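Local coordinates for putative mandelate racemase (PDB 2OX4), which binds magnesium and probably acts as a dehydratase or related lyase of the mandelate racemase branch of the enolase superfamily, at residues P23-V28 and A319-A324; A40-G45 and I91-S96; A59-G64 and E75-K80; D163-D168 and E200-A205; Y352-V357 and Y384-Y389. All blocks are in the same frame, centred on the assembly; numbering follows the deposited sequence. Where two conformers were deposited one is given.

Overall arrangement
Contacts 2 and 3 lie within the N-terminal capping domain and share its helical face, since helix 70-79 of contact 3 runs on in the chain to helix 89-110 of contact 2; I95 touches L77, and the centres of the two contacts are about 16 Å apart. Contact 1 joins strand 24-30 of that domain to helix 322-333 of the barrel. Its centre is about 10 Å from those of contacts 2 and 5, and contact 5, last along the chain, reaches the same antiparallel sheet through strand 387-393. Contact 4 belongs to the barrel alone, its centre about 45 Å from that of contact 3. The chain thus passes from cap to barrel and returns to the cap at its end.

Contact 1: residues P23-V28 and A319-A324; sequences PILVKV and AGTGVA
L25 and T321 bury the most surface here, and their side chains approach end on, with L25 CD2 3.7 Å from T321 OG1. The same methyl, in the modelled conformer of a leucine that has two, lies 3.8 Å from V323 CG2, so it rests against the threonine hydroxyl and the valine together. T321 uses its other branch too, on the residue just before the strand: CG2 packs 3.5 Å from P23 CB and also faces CG of that ring. The division of labour follows from chi1 of 81°, which places OG1 between the backbone N and the carbonyl carbon and turns CG2 to the proline.

T321 is the N-cap residue, its OG1 accepting from V323 N at 3.0 Å with an N-H...O angle of 145° at the start of helix 322-333. E39 OE1 of the adjacent strand 35-40 hydrogen-bonds both T321 OG1 and A324 N, so a carboxylate from the N-terminal domain also reaches this helix start. A valine at T321 would probably leave V323 N without its capping acceptor and E39 without one of its partners, even with the methyl packing partly kept. The seam between cap sheet and barrel helix is therefore apolar between the two segments themselves, while the buried hydroxyl is satisfied by the helix amide and by E39, whose charge would be expected to suit the helix N-terminus.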
# COMPACT_ATOMS: atom_id res chain seq x y z
N PRO C 23 32.49 -31.42 -3.15
CA PRO C 23 32.83 -30.07 -3.62
C PRO C 23 33.09 -29.96 -5.12
O PRO C 23 33.43 -30.95 -5.78
CB PRO C 23 34.12 -29.73 -2.86
CG PRO C 23 34.27 -30.76 -1.81
CD PRO C 23 33.45 -31.93 -2.16
N ILE C 24 32.88 -28.75 -5.65
CA ILE C 24 33.05 -28.49 -7.08
C ILE C 24 33.99 -27.30 -7.22
O ILE C 24 33.69 -26.18 -6.78
CB ILE C 24 31.70 -28.19 -7.81
CG1 ILE C 24 30.60 -29.19 -7.41
CG2 ILE C 24 31.92 -28.22 -9.33
CD1 ILE C 24 29.65 -28.67 -6.33
N LEU C 25 35.15 -27.57 -7.83
CA LEU C 25 36.18 -26.55 -7.99
C LEU C 25 36.48 -26.31 -9.46
O LEU C 25 36.32 -27.21 -10.28
CB LEU C 25 37.46 -26.97 -7.25
CG LEU C 25 37.30 -27.02 -5.73
CD1 LEU C 25 38.33 -27.91 -5.07
CD2 LEU C 25 37.35 -25.63 -5.16
N VAL C 26 36.89 -25.08 -9.78
CA VAL C 26 37.24 -24.68 -11.13
C VAL C 26 38.60 -24.02 -11.13
O VAL C 26 38.89 -23.16 -10.28
CB VAL C 26 36.16 -23.75 -11.80
CG1 VAL C 26 36.10 -22.37 -11.14
CG2 VAL C 26 36.43 -23.61 -13.31
N LYS C 27 39.44 -24.44 -12.07
CA LYS C 27 40.75 -23.83 -12.28
C LYS C 27 40.82 -23.21 -13.67
O LYS C 27 40.64 -23.89 -14.70
CB LYS C 27 41.88 -24.86 -12.07
CG LYS C 27 43.30 -24.31 -12.30
CD LYS C 27 44.38 -25.39 -12.07
CE LYS C 27 45.75 -24.89 -12.45
NZ LYS C 27 46.80 -25.90 -12.07
N VAL C 28 41.04 -21.90 -13.69
CA VAL C 28 41.05 -21.11 -14.93
C VAL C 28 42.47 -20.67 -15.24
O VAL C 28 43.04 -19.88 -14.48
CB VAL C 28 40.15 -19.86 -14.78
CG1 VAL C 28 40.17 -18.99 -16.05
CG2 VAL C 28 38.73 -20.27 -14.41
N ALA C 319 30.77 -23.00 3.55
CA ALA C 319 30.52 -24.43 3.78
C ALA C 319 31.01 -25.28 2.63
O ALA C 319 30.26 -26.10 2.09
CB ALA C 319 29.03 -24.70 4.04
N GLY C 320 32.28 -25.09 2.27
CA GLY C 320 32.96 -26.01 1.36
C GLY C 320 34.44 -26.08 1.67
O GLY C 320 34.84 -26.11 2.84
N THR C 321 35.26 -26.06 0.61
CA THR C 321 36.71 -26.25 0.76
C THR C 321 37.41 -24.98 1.19
O THR C 321 36.78 -23.92 1.38
CB THR C 321 37.38 -26.73 -0.55
OG1 THR C 321 37.60 -25.61 -1.42
CG2 THR C 321 36.58 -27.81 -1.26
N GLY C 322 38.73 -25.10 1.32
CA GLY C 322 39.60 -23.96 1.63
C GLY C 322 39.65 -22.88 0.56
O GLY C 322 40.05 -21.75 0.84
N VAL C 323 39.26 -23.22 -0.68
CA VAL C 323 39.08 -22.21 -1.72
C VAL C 323 37.94 -21.27 -1.34
O VAL C 323 38.16 -20.06 -1.24
CB VAL C 323 38.84 -22.84 -3.13
CG1 VAL C 323 38.52 -21.76 -4.18
CG2 VAL C 323 40.10 -23.63 -3.57
N ALA C 324 36.75 -21.82 -1.09
CA ALA C 324 35.62 -21.05 -0.58
C ALA C 324 35.97 -20.25 0.68
O ALA C 324 35.63 -19.07 0.80
CB ALA C 324 34.43 -21.96 -0.31

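Contact 2: residues A40-G45 and I91-S96; sequences AGIAYG and IFSGIS
This is a buried packing contact inside the N-terminal capping domain, where the loop that follows strand 35-40 lies against helix 89-110 through A40, I42 and S93. The backbones come close, A40 and S93 having CA atoms 5.1 Å apart, an approach consistent with two small side chains, whose CB atoms are separated by 4.2 Å. A40 CB also sits 4.0 Å from the carbonyl oxygen S93 O.

S93 buries more surface than any other residue of the pair of segments. Its hydroxyl lies against the CG1-CD1 branch of I42, with OG 3.4 Å from CG1 and about as near to CD1. Both side chains are modelled in two conformers, so these approaches describe one of the alternatives. In this one, chi1 of S93 is -71°, which brings OG next to its own backbone N and back toward the preceding turn, where it is hydrogen-bonded to T89 O. The polar end is thus paid for within the helix, and I42 meets it by packing.

The loop continues to Y44, whose OH is hydrogen-bonded to the magnesium ligand E267. I42 is flanked by A51 of helix 48-62, by T89 and V90 at the start of helix 89-110, and by W83 of a second subunit.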
# COMPACT_ATOMS: atom_id res chain seq x y z
N ALA C 40 32.14 -23.61 -6.69
CA ALA C 40 30.68 -23.49 -6.76
C ALA C 40 30.08 -23.98 -5.44
O ALA C 40 30.44 -25.06 -4.94
CB ALA C 40 30.13 -24.32 -7.94
N GLY C 41 29.17 -23.20 -4.88
CA GLY C 41 28.70 -23.48 -3.51
C GLY C 41 27.62 -24.54 -3.35
O GLY C 41 26.69 -24.35 -2.56
N ILE C 42 27.73 -25.64 -4.10
CA ILE C 42 26.75 -26.73 -4.03
C ILE C 42 27.46 -28.02 -3.58
O ILE C 42 27.20 -29.11 -4.11
CB ILE C 42 26.03 -26.95 -5.41
CG1 ILE C 42 25.64 -25.61 -6.06
CG2 ILE C 42 24.77 -27.81 -5.26
CD1 ILE C 42 24.75 -25.74 -7.28
N ALA C 43 28.35 -27.90 -2.60
CA ALA C 43 29.15 -29.07 -2.14
C ALA C 43 28.35 -30.10 -1.34
O ALA C 43 28.76 -31.25 -1.19
CB ALA C 43 30.34 -28.61 -1.31
N TYR C 44 27.21 -29.66 -0.80
CA TYR C 44 26.34 -30.49 0.02
C TYR C 44 24.93 -30.47 -0.58
O TYR C 44 24.64 -29.71 -1.52
CB TYR C 44 26.33 -30.00 1.47
CG TYR C 44 25.84 -28.57 1.67
CD1 TYR C 44 24.53 -28.31 2.08
CD2 TYR C 44 26.69 -27.48 1.46
CE1 TYR C 44 24.08 -26.99 2.27
CE2 TYR C 44 26.25 -26.17 1.65
CZ TYR C 44 24.95 -25.93 2.05
OH TYR C 44 24.51 -24.63 2.24
N GLY C 45 24.06 -31.31 -0.03
CA GLY C 45 22.74 -31.55 -0.62
C GLY C 45 22.85 -32.22 -1.98
O GLY C 45 23.87 -32.84 -2.31
N ILE C 91 22.44 -21.89 -11.91
CA ILE C 91 22.76 -20.81 -12.85
C ILE C 91 23.75 -19.85 -12.19
O ILE C 91 24.82 -19.58 -12.75
CB ILE C 91 21.48 -20.08 -13.34
CG1 ILE C 91 20.57 -21.02 -14.15
CG2 ILE C 91 21.83 -18.79 -14.10
CD1 ILE C 91 21.25 -21.73 -15.32
N PHE C 92 23.41 -19.36 -11.00
CA PHE C 92 24.27 -18.38 -10.31
C PHE C 92 25.56 -18.98 -9.71
O PHE C 92 26.59 -18.29 -9.65
CB PHE C 92 23.49 -17.53 -9.30
CG PHE C 92 22.65 -16.45 -9.95
CD1 PHE C 92 21.28 -16.41 -9.76
CD2 PHE C 92 23.25 -15.49 -10.76
CE1 PHE C 92 20.51 -15.41 -10.36
CE2 PHE C 92 22.49 -14.49 -11.37
CZ PHE C 92 21.13 -14.45 -11.17
N SER C 93 25.53 -20.25 -9.33
CA SER C 93 26.73 -20.96 -8.87
C SER C 93 27.82 -20.99 -9.94
O SER C 93 29.00 -20.87 -9.64
CB SER C 93 26.41 -22.40 -8.46
OG SER C 93 25.67 -22.44 -7.26
N GLY C 94 27.40 -21.16 -11.20
CA GLY C 94 28.35 -21.19 -12.32
C GLY C 94 29.01 -19.85 -12.54
O GLY C 94 30.23 -19.76 -12.68
N ILE C 95 28.21 -18.79 -12.55
CA ILE C 95 28.75 -17.42 -12.59
C ILE C 95 29.71 -17.18 -11.42
O ILE C 95 30.82 -16.66 -11.62
CB ILE C 95 27.62 -16.36 -12.63
CG1 ILE C 95 26.70 -16.63 -13.83
CG2 ILE C 95 28.21 -14.98 -12.75
CD1 ILE C 95 25.59 -15.53 -14.05
N SER C 96 29.31 -17.62 -10.23
CA SER C 96 30.06 -17.39 -8.98
C SER C 96 31.46 -17.98 -9.06
O SER C 96 32.44 -17.31 -8.73
CB SER C 96 29.35 -18.04 -7.80
OG SER C 96 28.05 -17.50 -7.58

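Contact 3: residues A59-G64 and E75-K80; sequences AALLIG and EKLFKK
The closest backbone approach joins L61 and L77, whose CA atoms are 8.1 Å apart where the end of helix 48-62 lies beside helix 70-79. L61 has the largest share of the buried surface and is met along two sides. Its CD2 methyl is 4.0 Å from L77 CD2, the two leucines sliding past each other in opposite directions, while its CB is crossed by the chain of K76, whose CE comes within 3.9 Å. L62 adds a looser touch, CD1 to L77 CD1 at 4.3 Å.

The helices belong to the helical layer of the enolase-superfamily capping domain, in which helix 89-110 comes next: F98 and F102 pack on L62, and I95 on L77.

The polar link is made by K76. With CG anti to the backbone N (chi1 -180°) and the rest of the chain extended, NZ reaches L61 O at 2.8 Å, in the carbonyl plane and at a C=O...N angle of 146°. That oxygen belongs to the last turn of its helix, where a positive charge is likely to be favourable. NZ also forms a salt bridge with E65 OE1. A methionine at K76 would probably leave L61 O and E65 without this charged mate, though its carbon chain could still cross L61. On the side of helix 70-79 turned away from residues 59-64, K79 NZ is bridged to E75 OE2 at 2.8 Å and to E184 of a second subunit.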
# COMPACT_ATOMS: atom_id res chain seq x y z
N ALA C 59 31.98 -22.62 -19.74
CA ALA C 59 33.40 -22.62 -20.12
C ALA C 59 33.58 -22.29 -21.60
O ALA C 59 34.50 -21.55 -21.97
CB ALA C 59 34.07 -23.98 -19.78
N ALA C 60 32.66 -22.79 -22.43
CA ALA C 60 32.67 -22.47 -23.86
C ALA C 60 32.60 -20.97 -24.18
O ALA C 60 33.16 -20.54 -25.19
CB ALA C 60 31.57 -23.23 -24.59
N LEU C 61 31.93 -20.19 -23.34
CA LEU C 61 31.79 -18.76 -23.56
C LEU C 61 32.99 -17.98 -23.03
O LEU C 61 33.12 -16.78 -23.31
CB LEU C 61 30.51 -18.24 -22.88
CG LEU C 61 29.16 -18.37 -23.62
CD1 LEU C 61 28.86 -19.79 -24.08
CD2 LEU C 61 28.04 -17.87 -22.73
N LEU C 62 33.84 -18.64 -22.26
CA LEU C 62 34.89 -17.95 -21.50
C LEU C 62 36.30 -18.10 -22.08
O LEU C 62 37.15 -17.25 -21.84
CB LEU C 62 34.87 -18.39 -20.04
CG LEU C 62 33.52 -18.06 -19.40
CD1 LEU C 62 33.45 -18.58 -17.98
CD2 LEU C 62 33.27 -16.56 -19.45
N ILE C 63 36.56 -19.19 -22.80
CA ILE C 63 37.85 -19.35 -23.48
C ILE C 63 38.06 -18.15 -24.41
O ILE C 63 37.18 -17.80 -25.18
CB ILE C 63 37.92 -20.66 -24.30
CG1 ILE C 63 37.63 -21.88 -23.40
CG2 ILE C 63 39.27 -20.79 -25.02
CD1 ILE C 63 38.73 -22.25 -22.41
N GLY C 64 39.21 -17.50 -24.29
CA GLY C 64 39.51 -16.31 -25.11
C GLY C 64 39.25 -14.99 -24.40
O GLY C 64 39.72 -13.94 -24.86
N GLU C 75 27.95 -9.94 -16.86
CA GLU C 75 26.76 -9.54 -17.62
C GLU C 75 26.52 -10.45 -18.83
O GLU C 75 25.38 -10.74 -19.16
CB GLU C 75 26.85 -8.06 -18.03
CG GLU C 75 25.61 -7.50 -18.77
CD GLU C 75 24.42 -7.12 -17.86
OE1 GLU C 75 24.44 -7.38 -16.64
OE2 GLU C 75 23.44 -6.53 -18.39
N LYS C 76 27.60 -10.90 -19.48
CA LYS C 76 27.49 -11.88 -20.57
C LYS C 76 26.88 -13.20 -20.12
O LYS C 76 25.94 -13.69 -20.74
CB LYS C 76 28.87 -12.11 -21.20
CG LYS C 76 28.91 -13.11 -22.37
CD LYS C 76 30.36 -13.30 -22.83
CE LYS C 76 30.49 -14.42 -23.85
NZ LYS C 76 31.89 -14.52 -24.36
N LEU C 77 27.40 -13.78 -19.04
CA LEU C 77 26.79 -14.97 -18.44
C LEU C 77 25.34 -14.77 -18.00
O LEU C 77 24.52 -15.69 -18.09
CB LEU C 77 27.64 -15.53 -17.31
CG LEU C 77 29.02 -16.02 -17.80
CD1 LEU C 77 29.87 -16.55 -16.65
CD2 LEU C 77 28.86 -17.11 -18.92
N PHE C 78 25.02 -13.55 -17.56
CA PHE C 78 23.65 -13.20 -17.13
C PHE C 78 22.72 -13.08 -18.36
O PHE C 78 21.61 -13.62 -18.35
CB PHE C 78 23.71 -11.91 -16.30
CG PHE C 78 22.37 -11.45 -15.74
CD1 PHE C 78 21.53 -12.34 -15.07
CD2 PHE C 78 21.98 -10.12 -15.86
CE1 PHE C 78 20.29 -11.90 -14.55
CE2 PHE C 78 20.74 -9.68 -15.34
CZ PHE C 78 19.91 -10.57 -14.69
N LYS C 79 23.19 -12.39 -19.41
CA LYS C 79 22.32 -11.93 -20.51
C LYS C 79 22.39 -12.77 -21.78
O LYS C 79 21.47 -12.72 -22.63
CB LYS C 79 22.62 -10.46 -20.86
CG LYS C 79 22.19 -9.46 -19.77
CD LYS C 79 20.67 -9.41 -19.61
CE LYS C 79 20.25 -8.30 -18.65
NZ LYS C 79 20.73 -6.93 -19.07
N LYS C 80 23.46 -13.54 -21.94
CA LYS C 80 23.71 -14.21 -23.23
C LYS C 80 23.58 -15.73 -23.19
O LYS C 80 23.77 -16.40 -24.21
CB LYS C 80 25.07 -13.78 -23.81
CG LYS C 80 25.17 -12.28 -24.15
CD LYS C 80 24.11 -11.89 -25.17
CE LYS C 80 24.40 -10.55 -25.81
NZ LYS C 80 23.34 -10.20 -26.80

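Contact 4: residues D163-D168 and E200-A205; sequences DAVKVD and EAIRNA
V167 and I202 point at each other between strand and helix and meet tip to tip, V167 CG1 standing 3.7 Å from I202 CD1. The backbones remain well separated, the nearest CA atoms, of V165 and I202, being 9.4 Å apart, so the side chains alone span the interval.

Torsions explain which branch touches which residue. In V167, chi1 of 58° swings CG1 out to the helix side. In I202, chi1 of -68° lays CG1 beside the backbone N, and the chain runs out from there to carry CD1 to V167; the CG2 branch faces V165 instead, a loose approach of 4.4 Å to V165 CG2. One isoleucine thus serves two valines that alternate along the strand, and the contact is wholly apolar.

K166, between those valines, belongs to the other face of the strand and forms salt bridges with E342 and with the magnesium ligand E241. Strand 164-167 and helix 189-206 are successive elements of the TIM-like barrel, the helix leading on to the parallel strand 211-215 in a beta-alpha-beta crossover. I202 also packs on I212 of that strand and on A154 of helix 147-159, while V167 touches Y150 of the same helix.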
# COMPACT_ATOMS: atom_id res chain seq x y z
N ASP C 163 33.86 -17.02 20.87
CA ASP C 163 32.87 -16.38 21.73
C ASP C 163 31.48 -16.35 21.08
O ASP C 163 30.62 -15.54 21.45
CB ASP C 163 33.32 -14.97 22.16
CG ASP C 163 33.39 -13.96 21.00
OD1 ASP C 163 33.00 -14.27 19.85
OD2 ASP C 163 33.83 -12.83 21.25
N ALA C 164 31.29 -17.25 20.12
CA ALA C 164 29.99 -17.46 19.49
C ALA C 164 29.94 -18.86 18.89
O ALA C 164 30.96 -19.38 18.39
CB ALA C 164 29.74 -16.40 18.41
N VAL C 165 28.75 -19.45 18.92
CA VAL C 165 28.51 -20.76 18.34
C VAL C 165 27.18 -20.76 17.57
O VAL C 165 26.29 -19.96 17.88
CB VAL C 165 28.44 -21.87 19.43
CG1 VAL C 165 29.79 -21.99 20.17
CG2 VAL C 165 27.31 -21.59 20.41
N LYS C 166 27.06 -21.66 16.61
CA LYS C 166 25.77 -21.88 15.95
C LYS C 166 25.35 -23.34 16.00
O LYS C 166 26.15 -24.24 15.78
CB LYS C 166 25.80 -21.40 14.49
CG LYS C 166 24.44 -21.54 13.77
CD LYS C 166 24.48 -20.88 12.39
CE LYS C 166 24.94 -21.84 11.30
NZ LYS C 166 25.11 -21.08 10.01
N VAL C 167 24.07 -23.56 16.26
CA VAL C 167 23.56 -24.92 16.42
C VAL C 167 22.15 -25.03 15.82
O VAL C 167 21.35 -24.10 15.93
CB VAL C 167 23.60 -25.33 17.91
CG1 VAL C 167 22.78 -24.38 18.78
CG2 VAL C 167 23.20 -26.78 18.09
N ASP C 168 21.90 -26.16 15.16
CA ASP C 168 20.55 -26.57 14.77
C ASP C 168 20.03 -27.50 15.86
O ASP C 168 20.52 -28.62 16.02
CB ASP C 168 20.59 -27.29 13.42
CG ASP C 168 19.20 -27.68 12.90
OD1 ASP C 168 18.22 -27.70 13.68
OD2 ASP C 168 19.09 -27.97 11.69
N GLU C 200 18.98 -24.10 26.23
CA GLU C 200 19.18 -23.89 27.67
C GLU C 200 20.48 -24.53 28.20
O GLU C 200 21.22 -23.89 28.96
CB GLU C 200 17.98 -24.43 28.45
CG GLU C 200 17.98 -24.06 29.92
CD GLU C 200 16.61 -24.18 30.55
OE1 GLU C 200 16.25 -23.29 31.35
OE2 GLU C 200 15.90 -25.16 30.24
N ALA C 201 20.73 -25.78 27.80
CA ALA C 201 21.96 -26.49 28.16
C ALA C 201 23.21 -25.73 27.72
O ALA C 201 24.16 -25.56 28.50
CB ALA C 201 21.96 -27.88 27.55
N ILE C 202 23.21 -25.28 26.46
CA ILE C 202 24.32 -24.52 25.92
C ILE C 202 24.50 -23.19 26.66
O ILE C 202 25.61 -22.88 27.08
CB ILE C 202 24.18 -24.27 24.40
CG1 ILE C 202 24.31 -25.59 23.62
CG2 ILE C 202 25.23 -23.29 23.92
CD1 ILE C 202 23.70 -25.55 22.19
N ARG C 203 23.41 -22.44 26.85
CA ARG C 203 23.47 -21.13 27.52
C ARG C 203 23.97 -21.24 28.97
O ARG C 203 24.79 -20.43 29.42
CB ARG C 203 22.12 -20.42 27.47
CG ARG C 203 22.02 -19.13 28.30
CD ARG C 203 22.99 -18.03 27.82
NE ARG C 203 22.59 -17.42 26.55
CZ ARG C 203 23.44 -16.97 25.62
NH1 ARG C 203 24.75 -17.05 25.80
NH2 ARG C 203 22.96 -16.43 24.49
N ASN C 204 23.45 -22.22 29.69
CA ASN C 204 23.95 -22.54 31.03
C ASN C 204 25.45 -22.86 31.06
O ASN C 204 26.15 -22.45 31.99
CB ASN C 204 23.15 -23.71 31.63
CG ASN C 204 21.76 -23.29 32.09
OD1 ASN C 204 21.47 -22.10 32.26
ND2 ASN C 204 20.90 -24.28 32.34
N ALA C 205 25.92 -23.61 30.07
CA ALA C 205 27.33 -24.01 29.99
C ALA C 205 28.26 -22.85 29.63
O ALA C 205 29.31 -22.68 30.25
CB ALA C 205 27.51 -25.17 29.03

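Contact 5: residues Y352-V357 and Y384-Y389; sequences YEELCV and YQISDY
E354 OE2 takes a salt bridge from R16 NH2 and at the same time lies 4.2 Å from I386 CD1, so the carboxylate borders the apolar contact while its charge is answered elsewhere. The glutamate side chain crosses that of I386 at a slant. With chi1 at 67° the chain leaves on the side of I386, and the extended remainder brings the carboxylate to the isoleucine.

The tighter approach is made by L355, whose CD2 is 3.7 Å from I386 CD1. One terminal methyl of I386 therefore takes both partners, and this isoleucine contributes more than half of the 83 Å² buried between the segments. Its chi1 of 61° carries the CG1 branch, and CD1 at its end, toward the turn. The main chains keep their distance: the CA atoms of L355 and I386 are 9.4 Å apart.

On the first side, a type I beta turn from E353 to C356 puts E354 and L355 at its two central positions, next to each other and both able to reach I386. L355 N donates to Y352 O at 3.2 Å, and E354 O is hydrogen-bonded to T380 OG1. L355 also packs on V13 of strand 5-13, and I386 shares backbone hydrogen bonding with H14, just past that strand's end. Strand 387-393 then runs antiparallel to strand 5-13, an arrangement characteristic of the enolase superfamily, in which the chain leaves the barrel and its C-terminal part completes the capping domain.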
# COMPACT_ATOMS: atom_id res chain seq x y z
N TYR C 352 38.43 -32.83 3.98
CA TYR C 352 38.48 -31.45 3.50
C TYR C 352 39.89 -30.86 3.52
O TYR C 352 40.30 -30.20 2.56
CB TYR C 352 37.44 -30.58 4.22
CG TYR C 352 36.10 -30.59 3.50
CD1 TYR C 352 35.05 -31.41 3.92
CD2 TYR C 352 35.89 -29.79 2.37
CE1 TYR C 352 33.82 -31.41 3.24
CE2 TYR C 352 34.69 -29.79 1.69
CZ TYR C 352 33.65 -30.60 2.12
OH TYR C 352 32.46 -30.57 1.43
N GLU C 353 40.65 -31.13 4.58
CA GLU C 353 42.05 -30.67 4.65
C GLU C 353 42.94 -31.05 3.47
O GLU C 353 43.79 -30.26 3.06
CB GLU C 353 42.71 -31.10 5.97
CG GLU C 353 42.05 -30.53 7.21
CD GLU C 353 42.45 -31.25 8.49
OE1 GLU C 353 43.65 -31.19 8.86
OE2 GLU C 353 41.57 -31.87 9.13
N GLU C 354 42.76 -32.25 2.91
CA GLU C 354 43.65 -32.76 1.85
C GLU C 354 43.47 -32.07 0.49
O GLU C 354 44.27 -32.28 -0.44
CB GLU C 354 43.50 -34.27 1.69
CG GLU C 354 42.13 -34.70 1.16
CD GLU C 354 42.02 -36.22 0.96
OE1 GLU C 354 43.04 -36.93 1.10
OE2 GLU C 354 40.91 -36.70 0.64
N LEU C 355 42.42 -31.26 0.38
CA LEU C 355 42.02 -30.68 -0.91
C LEU C 355 42.79 -29.42 -1.27
O LEU C 355 42.89 -29.08 -2.45
CB LEU C 355 40.51 -30.39 -0.92
CG LEU C 355 39.60 -31.59 -0.68
CD1 LEU C 355 38.14 -31.15 -0.66
CD2 LEU C 355 39.83 -32.66 -1.73
N CYS C 356 43.32 -28.73 -0.26
CA CYS C 356 43.96 -27.43 -0.47
C CYS C 356 45.36 -27.33 0.13
O CYS C 356 45.65 -27.97 1.15
CB CYS C 356 43.10 -26.29 0.10
SG CYS C 356 41.49 -26.13 -0.67
N VAL C 357 46.19 -26.50 -0.48
CA VAL C 357 47.56 -26.26 -0.05
C VAL C 357 47.68 -25.61 1.34
O VAL C 357 48.48 -26.07 2.17
CB VAL C 357 48.34 -25.45 -1.12
CG1 VAL C 357 49.72 -25.05 -0.63
CG2 VAL C 357 48.46 -26.27 -2.41
N TYR C 384 43.31 -34.23 -9.11
CA TYR C 384 43.19 -34.87 -10.42
C TYR C 384 42.82 -36.35 -10.31
O TYR C 384 42.18 -36.91 -11.19
CB TYR C 384 44.50 -34.70 -11.21
CG TYR C 384 44.75 -33.27 -11.64
CD1 TYR C 384 45.38 -32.36 -10.78
CD2 TYR C 384 44.35 -32.82 -12.90
CE1 TYR C 384 45.60 -31.03 -11.17
CE2 TYR C 384 44.56 -31.51 -13.30
CZ TYR C 384 45.19 -30.62 -12.44
OH TYR C 384 45.38 -29.32 -12.84
N GLN C 385 43.21 -36.98 -9.20
CA GLN C 385 42.98 -38.40 -9.00
C GLN C 385 41.72 -38.71 -8.19
O GLN C 385 41.25 -39.85 -8.17
CB GLN C 385 44.21 -39.05 -8.34
CG GLN C 385 45.30 -39.46 -9.33
CD GLN C 385 44.81 -40.42 -10.40
OE1 GLN C 385 44.62 -40.03 -11.56
NE2 GLN C 385 44.59 -41.68 -10.03
N ILE C 386 41.18 -37.70 -7.51
CA ILE C 386 40.04 -37.92 -6.61
C ILE C 386 38.81 -37.09 -7.03
O ILE C 386 37.95 -36.76 -6.20
CB ILE C 386 40.39 -37.68 -5.12
CG1 ILE C 386 40.85 -36.22 -4.88
CG2 ILE C 386 41.46 -38.68 -4.64
CD1 ILE C 386 40.71 -35.80 -3.44
N SER C 387 38.73 -36.77 -8.32
CA SER C 387 37.64 -35.97 -8.87
C SER C 387 37.16 -36.55 -10.20
O SER C 387 37.93 -37.16 -10.94
CB SER C 387 38.09 -34.51 -9.10
OG SER C 387 38.66 -33.94 -7.93
N ASP C 388 35.87 -36.34 -10.49
CA ASP C 388 35.39 -36.31 -11.87
C ASP C 388 35.93 -35.05 -12.52
O ASP C 388 35.59 -33.94 -12.10
CB ASP C 388 33.85 -36.31 -11.91
CG ASP C 388 33.24 -37.60 -11.38
OD1 ASP C 388 32.03 -37.61 -11.06
OD2 ASP C 388 33.97 -38.61 -11.27
N TYR C 389 36.75 -35.22 -13.55
CA TYR C 389 37.58 -34.15 -14.12
C TYR C 389 37.13 -33.84 -15.54
O TYR C 389 36.99 -34.74 -16.36
CB TYR C 389 39.05 -34.59 -14.12
CG TYR C 389 40.01 -33.65 -14.83
CD1 TYR C 389 40.46 -32.48 -14.21
CD2 TYR C 389 40.48 -33.93 -16.11
CE1 TYR C 389 41.35 -31.62 -14.85
CE2 TYR C 389 41.36 -33.08 -16.76
CZ TYR C 389 41.80 -31.94 -16.12
OH TYR C 389 42.68 -31.09 -16.77